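Local structure of ATP-dependent RNA helicase HrpB (Escherichia coli, 6EUD) at residues 198-211 against 227-239. The protein hydrolyses ATP to ADP and phosphate as a DExH-box RNA helicase that binds single-stranded RNA. Residues are numbered along the deposited sequence; the frame is centred on the assembly and turned at random.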
ATOM      1  N   ARG A 198      28.876  12.967  -8.844  1.00 30.47           N
ATOM      2  CA  ARG A 198      28.365  11.835  -8.076  1.00 34.08           C
ATOM      3  C   ARG A 198      27.787  12.324  -6.750  1.00 33.82           C
ATOM      4  O   ARG A 198      28.165  13.388  -6.265  1.00 35.39           O
ATOM      5  CB  ARG A 198      29.462  10.806  -7.810  1.00 39.36           C
ATOM      6  CG  ARG A 198      30.222  10.389  -9.050  1.00 45.55           C
ATOM      7  CD  ARG A 198      31.316   9.395  -8.716  1.00 46.46           C
ATOM      8  NE  ARG A 198      30.743   8.156  -8.222  1.00 48.97           N
ATOM      9  CZ  ARG A 198      31.132   7.554  -7.111  1.00 53.94           C
ATOM     10  NH1 ARG A 198      32.121   8.087  -6.410  1.00 64.36           N
ATOM     11  NH2 ARG A 198      30.553   6.421  -6.709  1.00 45.79           N
ATOM     12  N   PHE A 199      26.878  11.552  -6.156  1.00 31.10           N
ATOM     13  CA  PHE A 199      26.341  11.916  -4.851  1.00 27.29           C
ATOM     14  C   PHE A 199      27.463  12.037  -3.796  1.00 32.06           C
ATOM     15  O   PHE A 199      27.572  13.069  -3.129  1.00 35.24           O
ATOM     16  CB  PHE A 199      25.273  10.901  -4.406  1.00 23.39           C
ATOM     17  CG  PHE A 199      24.682  11.178  -3.044  1.00 27.84           C
ATOM     18  CD1 PHE A 199      23.699  12.158  -2.876  1.00 26.65           C
ATOM     19  CD2 PHE A 199      25.102  10.454  -1.925  1.00 27.23           C
ATOM     20  CE1 PHE A 199      23.145  12.415  -1.623  1.00 24.67           C
ATOM     21  CE2 PHE A 199      24.546  10.697  -0.663  1.00 26.06           C
ATOM     22  CZ  PHE A 199      23.561  11.681  -0.517  1.00 27.16           C
ATOM     23  N   ASP A 200      28.311  11.012  -3.670  1.00 29.73           N
ATOM     24  CA  ASP A 200      29.303  10.989  -2.594  1.00 30.76           C
ATOM     25  C   ASP A 200      30.347  12.111  -2.732  1.00 32.61           C
ATOM     26  O   ASP A 200      30.732  12.718  -1.728  1.00 39.89           O
ATOM     27  CB  ASP A 200      30.004   9.614  -2.501  1.00 35.60           C
ATOM     28  CG  ASP A 200      30.732   9.209  -3.788  1.00 43.93           C
ATOM     29  OD1 ASP A 200      30.789   9.997  -4.760  1.00 47.68           O
ATOM     30  OD2 ASP A 200      31.284   8.090  -3.817  1.00 46.07           O
ATOM     31  N   ASP A 201      30.791  12.403  -3.954  1.00 27.39           N
ATOM     32  CA  ASP A 201      31.684  13.544  -4.185  1.00 33.12           C
ATOM     33  C   ASP A 201      31.015  14.867  -3.831  1.00 34.80           C
ATOM     34  O   ASP A 201      31.612  15.735  -3.192  1.00 41.15           O
ATOM     35  CB  ASP A 201      32.132  13.609  -5.643  1.00 44.20           C
ATOM     36  CG  ASP A 201      33.135  12.526  -6.000  1.00 55.49           C
ATOM     37  OD1 ASP A 201      33.846  12.047  -5.089  1.00 60.98           O
ATOM     38  OD2 ASP A 201      33.212  12.157  -7.192  1.00 59.92           O
ATOM     39  N   ALA A 202      29.772  15.025  -4.270  1.00 28.22           N
ATOM     40  CA  ALA A 202      29.059  16.263  -4.057  1.00 27.44           C
ATOM     41  C   ALA A 202      28.875  16.495  -2.559  1.00 25.49           C
ATOM     42  O   ALA A 202      29.108  17.603  -2.082  1.00 26.67           O
ATOM     43  CB  ALA A 202      27.709  16.250  -4.789  1.00 23.42           C
ATOM     44  N   VAL A 203      28.500  15.451  -1.816  1.00 24.48           N
ATOM     45  CA  VAL A 203      28.265  15.627  -0.382  1.00 25.38           C
ATOM     46  C   VAL A 203      29.595  15.972   0.310  1.00 29.09           C
ATOM     47  O   VAL A 203      29.637  16.831   1.201  1.00 27.84           O
ATOM     48  CB  VAL A 203      27.610  14.378   0.278  1.00 23.17           C
ATOM     49  CG1 VAL A 203      27.627  14.476   1.789  1.00 22.64           C
ATOM     50  CG2 VAL A 203      26.173  14.207  -0.192  1.00 22.22           C
ATOM     51  N   ALA A 204      30.678  15.335  -0.118  1.00 27.56           N
ATOM     52  CA  ALA A 204      31.974  15.557   0.522  1.00 27.21           C
ATOM     53  C   ALA A 204      32.453  16.961   0.265  1.00 31.29           C
ATOM     54  O   ALA A 204      33.061  17.588   1.134  1.00 34.97           O
ATOM     55  CB  ALA A 204      33.029  14.536   0.024  1.00 28.16           C
ATOM     56  N   VAL A 205      32.193  17.460  -0.938  1.00 29.76           N
ATOM     57  CA  VAL A 205      32.634  18.799  -1.267  1.00 28.07           C
ATOM     58  C   VAL A 205      31.847  19.824  -0.475  1.00 31.14           C
ATOM     59  O   VAL A 205      32.414  20.763   0.055  1.00 37.88           O
ATOM     60  CB  VAL A 205      32.513  19.075  -2.774  1.00 30.96           C
ATOM     61  CG1 VAL A 205      32.563  20.583  -3.068  1.00 27.38           C
ATOM     62  CG2 VAL A 205      33.630  18.347  -3.510  1.00 29.30           C
ATOM     63  N   ALA A 206      30.535  19.638  -0.383  1.00 31.89           N
ATOM     64  CA  ALA A 206      29.699  20.551   0.387  1.00 28.90           C
ATOM     65  C   ALA A 206      30.115  20.542   1.854  1.00 27.02           C
ATOM     66  O   ALA A 206      30.198  21.597   2.477  1.00 30.24           O
ATOM     67  CB  ALA A 206      28.220  20.186   0.242  1.00 26.85           C
ATOM     68  N   THR A 207      30.405  19.354   2.383  1.00 27.42           N
ATOM     69  CA  THR A 207      30.752  19.173   3.796  1.00 29.55           C
ATOM     70  C   THR A 207      32.126  19.781   4.137  1.00 36.18           C
ATOM     71  O   THR A 207      32.281  20.438   5.175  1.00 36.95           O
ATOM     72  CB  THR A 207      30.725  17.674   4.174  1.00 27.63           C
ATOM     73  OG1 THR A 207      29.410  17.154   3.942  1.00 26.82           O
ATOM     74  CG2 THR A 207      31.084  17.442   5.628  1.00 27.69           C
ATOM     75  N   ALA A 208      33.111  19.581   3.262  1.00 35.62           N
ATOM     76  CA  ALA A 208      34.440  20.142   3.485  1.00 36.78           C
ATOM     77  C   ALA A 208      34.384  21.655   3.445  1.00 40.42           C
ATOM     78  O   ALA A 208      35.142  22.328   4.148  1.00 44.20           O
ATOM     79  CB  ALA A 208      35.441  19.618   2.446  1.00 38.62           C
ATOM     80  N   GLU A 209      33.483  22.191   2.630  1.00 36.74           N
ATOM     81  CA  GLU A 209      33.338  23.627   2.538  1.00 34.07           C
ATOM     82  C   GLU A 209      32.679  24.200   3.796  1.00 33.65           C
ATOM     83  O   GLU A 209      33.029  25.289   4.239  1.00 39.82           O
ATOM     84  CB  GLU A 209      32.543  23.996   1.289  1.00 38.01           C
ATOM     85  CG  GLU A 209      32.270  25.500   1.124  1.00 46.29           C
ATOM     86  CD  GLU A 209      33.548  26.337   0.923  1.00 56.89           C
ATOM     87  OE1 GLU A 209      34.640  25.758   0.698  1.00 58.40           O
ATOM     88  OE2 GLU A 209      33.454  27.582   0.984  1.00 63.88           O
ATOM     89  N   MET A 210      31.726  23.479   4.374  1.00 31.13           N
ATOM     90  CA  MET A 210      31.154  23.906   5.643  1.00 34.83           C
ATOM     91  C   MET A 210      32.189  23.923   6.782  1.00 37.53           C
ATOM     92  O   MET A 210      32.209  24.833   7.615  1.00 34.18           O
ATOM     93  CB  MET A 210      29.982  23.013   6.016  1.00 38.92           C
ATOM     94  CG  MET A 210      29.117  23.627   7.106  1.00 45.56           C
ATOM     95  SD  MET A 210      27.411  23.576   6.693  1.00 91.99           S
ATOM     96  CE  MET A 210      26.761  24.243   8.174  1.00 46.39           C
ATOM     97  N   LEU A 211      33.053  22.916   6.787  1.00 34.98           N
ATOM     98  CA  LEU A 211      34.119  22.806   7.763  1.00 38.13           C
ATOM     99  C   LEU A 211      35.091  23.963   7.618  1.00 39.03           C
ATOM    100  O   LEU A 211      35.687  24.418   8.584  1.00 38.37           O
ATOM    101  CB  LEU A 211      34.858  21.474   7.595  1.00 37.26           C
ATOM    102  CG  LEU A 211      34.029  20.224   7.909  1.00 38.45           C
ATOM    103  CD1 LEU A 211      34.799  18.948   7.582  1.00 42.62           C
ATOM    104  CD2 LEU A 211      33.613  20.239   9.358  1.00 36.92           C
ATOM    105  N   GLU A 227      26.356   4.711   1.675  1.00 35.84           N
ATOM    106  CA  GLU A 227      26.626   6.125   1.411  1.00 34.86           C
ATOM    107  C   GLU A 227      27.556   6.684   2.468  1.00 34.61           C
ATOM    108  O   GLU A 227      28.456   7.465   2.153  1.00 38.09           O
ATOM    109  CB  GLU A 227      25.342   6.957   1.356  1.00 36.79           C
ATOM    110  CG  GLU A 227      24.473   6.706   0.144  1.00 40.60           C
ATOM    111  CD  GLU A 227      23.609   5.457   0.268  1.00 45.80           C
ATOM    112  OE1 GLU A 227      23.288   5.059   1.414  1.00 45.05           O
ATOM    113  OE2 GLU A 227      23.235   4.894  -0.787  1.00 47.82           O
ATOM    114  N   ILE A 228      27.351   6.275   3.717  1.00 29.25           N
ATOM    115  CA  ILE A 228      28.280   6.632   4.780  1.00 28.77           C
ATOM    116  C   ILE A 228      29.725   6.248   4.435  1.00 35.44           C
ATOM    117  O   ILE A 228      30.647   7.048   4.619  1.00 41.28           O
ATOM    118  CB  ILE A 228      27.893   5.970   6.105  1.00 31.04           C
ATOM    119  CG1 ILE A 228      26.569   6.552   6.600  1.00 32.05           C
ATOM    120  CG2 ILE A 228      29.015   6.151   7.150  1.00 28.94           C
ATOM    121  CD1 ILE A 228      26.132   6.034   7.946  1.00 32.71           C
ATOM    122  N   GLN A 229      29.930   5.035   3.925  1.00 36.47           N
ATOM    123  CA  GLN A 229      31.281   4.571   3.608  1.00 33.48           C
ATOM    124  C   GLN A 229      31.888   5.369   2.461  1.00 33.47           C
ATOM    125  O   GLN A 229      33.040   5.827   2.536  1.00 38.41           O
ATOM    126  CB  GLN A 229      31.265   3.090   3.258  1.00 38.45           C
ATOM    127  CG  GLN A 229      30.737   2.207   4.351  1.00 52.55           C
ATOM    128  CD  GLN A 229      30.755   0.742   3.966  1.00 64.75           C
ATOM    129  OE1 GLN A 229      31.077   0.395   2.831  1.00 70.89           O
ATOM    130  NE2 GLN A 229      30.421  -0.128   4.917  1.00 69.73           N
ATOM    131  N   ARG A 230      31.109   5.558   1.399  1.00 30.22           N
ATOM    132  CA  ARG A 230      31.624   6.236   0.212  1.00 31.09           C
ATOM    133  C   ARG A 230      31.920   7.718   0.451  1.00 33.01           C
ATOM    134  O   ARG A 230      32.944   8.224  -0.037  1.00 34.04           O
ATOM    135  CB  ARG A 230      30.656   6.059  -0.965  1.00 27.42           C
ATOM    136  CG  ARG A 230      30.719   4.655  -1.562  1.00 31.54           C
ATOM    137  CD  ARG A 230      29.853   4.502  -2.799  1.00 33.22           C
ATOM    138  NE  ARG A 230      28.436   4.564  -2.462  1.00 34.84           N
ATOM    139  CZ  ARG A 230      27.729   3.534  -2.019  1.00 40.28           C
ATOM    140  NH1 ARG A 230      28.305   2.356  -1.840  1.00 40.92           N
ATOM    141  NH2 ARG A 230      26.442   3.687  -1.752  1.00 43.25           N
ATOM    142  N   VAL A 231      31.045   8.407   1.191  1.00 31.04           N
ATOM    143  CA  VAL A 231      31.268   9.814   1.468  1.00 30.88           C
ATOM    144  C   VAL A 231      32.477   9.936   2.387  1.00 34.13           C
ATOM    145  O   VAL A 231      33.288  10.866   2.256  1.00 32.31           O
ATOM    146  CB  VAL A 231      30.039  10.492   2.114  1.00 30.52           C
ATOM    147  CG1 VAL A 231      30.427  11.838   2.714  1.00 25.77           C
ATOM    148  CG2 VAL A 231      28.910  10.638   1.110  1.00 23.26           C
ATOM    149  N   GLN A 232      32.606   8.980   3.300  1.00 36.63           N
ATOM    150  CA  GLN A 232      33.725   8.976   4.225  1.00 43.18           C
ATOM    151  C   GLN A 232      35.058   8.949   3.470  1.00 45.71           C
ATOM    152  O   GLN A 232      35.971   9.725   3.774  1.00 42.59           O
ATOM    153  CB  GLN A 232      33.636   7.787   5.190  1.00 44.25           C
ATOM    154  CG  GLN A 232      34.767   7.781   6.217  1.00 50.83           C
ATOM    155  CD  GLN A 232      34.567   6.746   7.302  1.00 52.21           C
ATOM    156  OE1 GLN A 232      33.660   5.924   7.222  1.00 54.19           O
ATOM    157  NE2 GLN A 232      35.412   6.779   8.321  1.00 50.61           N
ATOM    158  N   GLU A 233      35.156   8.065   2.480  1.00 48.08           N
ATOM    159  CA  GLU A 233      36.354   7.985   1.660  1.00 54.80           C
ATOM    160  C   GLU A 233      36.605   9.295   0.904  1.00 47.78           C
ATOM    161  O   GLU A 233      37.744   9.759   0.844  1.00 48.29           O
ATOM    162  CB  GLU A 233      36.252   6.817   0.680  1.00 70.88           C
ATOM    163  CG  GLU A 233      37.394   6.761  -0.307  1.00 89.95           C
ATOM    164  CD  GLU A 233      37.497   5.416  -0.986  1.00108.13           C
ATOM    165  OE1 GLU A 233      36.702   4.518  -0.635  1.00118.30           O
ATOM    166  OE2 GLU A 233      38.374   5.255  -1.864  1.00117.97           O
ATOM    167  N   GLN A 234      35.551   9.893   0.344  1.00 38.95           N
ATOM    168  CA  GLN A 234      35.711  11.141  -0.399  1.00 37.88           C
ATOM    169  C   GLN A 234      36.071  12.284   0.528  1.00 39.29           C
ATOM    170  O   GLN A 234      36.814  13.190   0.153  1.00 43.46           O
ATOM    171  CB  GLN A 234      34.441  11.484  -1.185  1.00 38.07           C
ATOM    172  CG  GLN A 234      34.144  10.482  -2.277  1.00 41.04           C
ATOM    173  CD  GLN A 234      35.368  10.229  -3.154  1.00 46.24           C
ATOM    174  OE1 GLN A 234      36.067  11.164  -3.542  1.00 49.36           O
ATOM    175  NE2 GLN A 234      35.644   8.963  -3.444  1.00 45.55           N
ATOM    176  N   LEU A 235      35.539  12.237   1.743  1.00 38.58           N
ATOM    177  CA  LEU A 235      35.780  13.273   2.737  1.00 40.29           C
ATOM    178  C   LEU A 235      37.247  13.247   3.181  1.00 41.79           C
ATOM    179  O   LEU A 235      37.891  14.281   3.337  1.00 45.08           O
ATOM    180  CB  LEU A 235      34.828  13.064   3.915  1.00 38.63           C
ATOM    181  CG  LEU A 235      34.238  14.256   4.652  1.00 40.17           C
ATOM    182  CD1 LEU A 235      33.905  15.361   3.686  1.00 38.13           C
ATOM    183  CD2 LEU A 235      32.988  13.788   5.386  1.00 34.17           C
ATOM    184  N   ALA A 236      37.772  12.038   3.323  1.00 41.36           N
ATOM    185  CA  ALA A 236      39.126  11.778   3.806  1.00 43.29           C
ATOM    186  C   ALA A 236      40.258  12.543   3.090  1.00 47.96           C
ATOM    187  O   ALA A 236      41.290  12.851   3.696  1.00 51.71           O
ATOM    188  CB  ALA A 236      39.384  10.281   3.734  1.00 38.75           C
ATOM    189  N   SER A 237      40.063  12.856   1.814  1.00 45.94           N
ATOM    190  CA  SER A 237      41.071  13.556   1.015  1.00 47.15           C
ATOM    191  C   SER A 237      40.849  15.075   0.962  1.00 50.42           C
ATOM    192  O   SER A 237      41.649  15.815   0.392  1.00 47.77           O
ATOM    193  CB  SER A 237      41.063  13.003  -0.401  1.00 46.05           C
ATOM    194  OG  SER A 237      39.784  13.208  -0.992  1.00 46.91           O
ATOM    195  N   ARG A 238      39.745  15.529   1.546  1.00 50.90           N
ATOM    196  CA  ARG A 238      39.352  16.923   1.440  1.00 50.22           C
ATOM    197  C   ARG A 238      39.332  17.636   2.796  1.00 50.95           C
ATOM    198  O   ARG A 238      38.976  18.820   2.874  1.00 51.92           O
ATOM    199  CB  ARG A 238      37.970  17.035   0.770  1.00 48.24           C
ATOM    200  CG  ARG A 238      37.909  16.573  -0.686  1.00 48.33           C
ATOM    201  CD  ARG A 238      36.464  16.544  -1.190  1.00 49.17           C
ATOM    202  NE  ARG A 238      36.351  16.243  -2.616  1.00 51.55           N
ATOM    203  CZ  ARG A 238      36.428  15.013  -3.125  1.00 53.16           C
ATOM    204  NH1 ARG A 238      36.654  13.973  -2.331  1.00 52.70           N
ATOM    205  NH2 ARG A 238      36.302  14.815  -4.432  1.00 53.80           N
ATOM    206  N   ILE A 239      39.710  16.928   3.857  1.00 50.92           N
ATOM    207  CA  ILE A 239      39.659  17.508   5.197  1.00 55.24           C
ATOM    208  C   ILE A 239      41.031  17.758   5.785  1.00 56.73           C
ATOM    209  O   ILE A 239      42.008  17.137   5.386  1.00 59.39           O
ATOM    210  CB  ILE A 239      38.890  16.607   6.191  1.00 56.33           C
ATOM    211  CG1 ILE A 239      39.498  15.205   6.200  1.00 59.72           C
ATOM    212  CG2 ILE A 239      37.409  16.580   5.869  1.00 52.82           C
ATOM    213  CD1 ILE A 239      38.885  14.286   7.223  1.00 63.35           C
TER
HETATM  214  O   HOH W   1      33.844   6.852  -2.508  1.00 47.37           O
HETATM  215  O   HOH W   2      28.076   7.633  -3.807  1.00 54.37           O
HETATM  216  O   HOH W   3      37.708  21.328   4.830  1.00 49.60           O
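With CG set opposite its own carbonyl carbon (chi1 -65°) and the chain extended to NE, Arg238 reaches back along helix 199-211, its CD and NE passing alongside Val205 CG2, with NE 3.6 Å from that methyl. Gln234 CB rests on Ala204 CB (3.6 Å), and a bend at chi2 (-50°) brings the amide to Asp201. Arg238 NH1 donates to both Gln234 O (2.6 Å) and Gln234 OE1 (3.1 Å), which fixes the guanidinium, while NH2 makes only a long, charge-based salt bridge to Asp201 OD1. The 2.8 Å between acceptors Asp201 OD1 and Gln234 OE1 is unfavourable and doubtful in detail, at most offset by the guanidinium. Replacing Arg238 by an alanine is likely to leave Gln234 O and OE1 without their shared donor, let the amide turn more freely, and uncover Val205. Gln234 NE2 donates to a water that in turn donates to Asp200 OD2 and Arg230 O, bridging the helices. Small Ala204, facing Gln234 and Leu235, lets the axes approach to 8.4 Å, crossing at -53°; Ala208 leaves room for the Arg238 backbone beyond the helix. On the inner side, Val231 CG1 meets Val203 CG1 at 4.0 Å. Thr207 OG1 donates to Val203 O, so CB and CG2 can pack on Leu235. Helices 199-213 and 225-236 thus pack side by side over strand 217-221, as in the RecA-like C-terminal domain of superfamily 2 helicases.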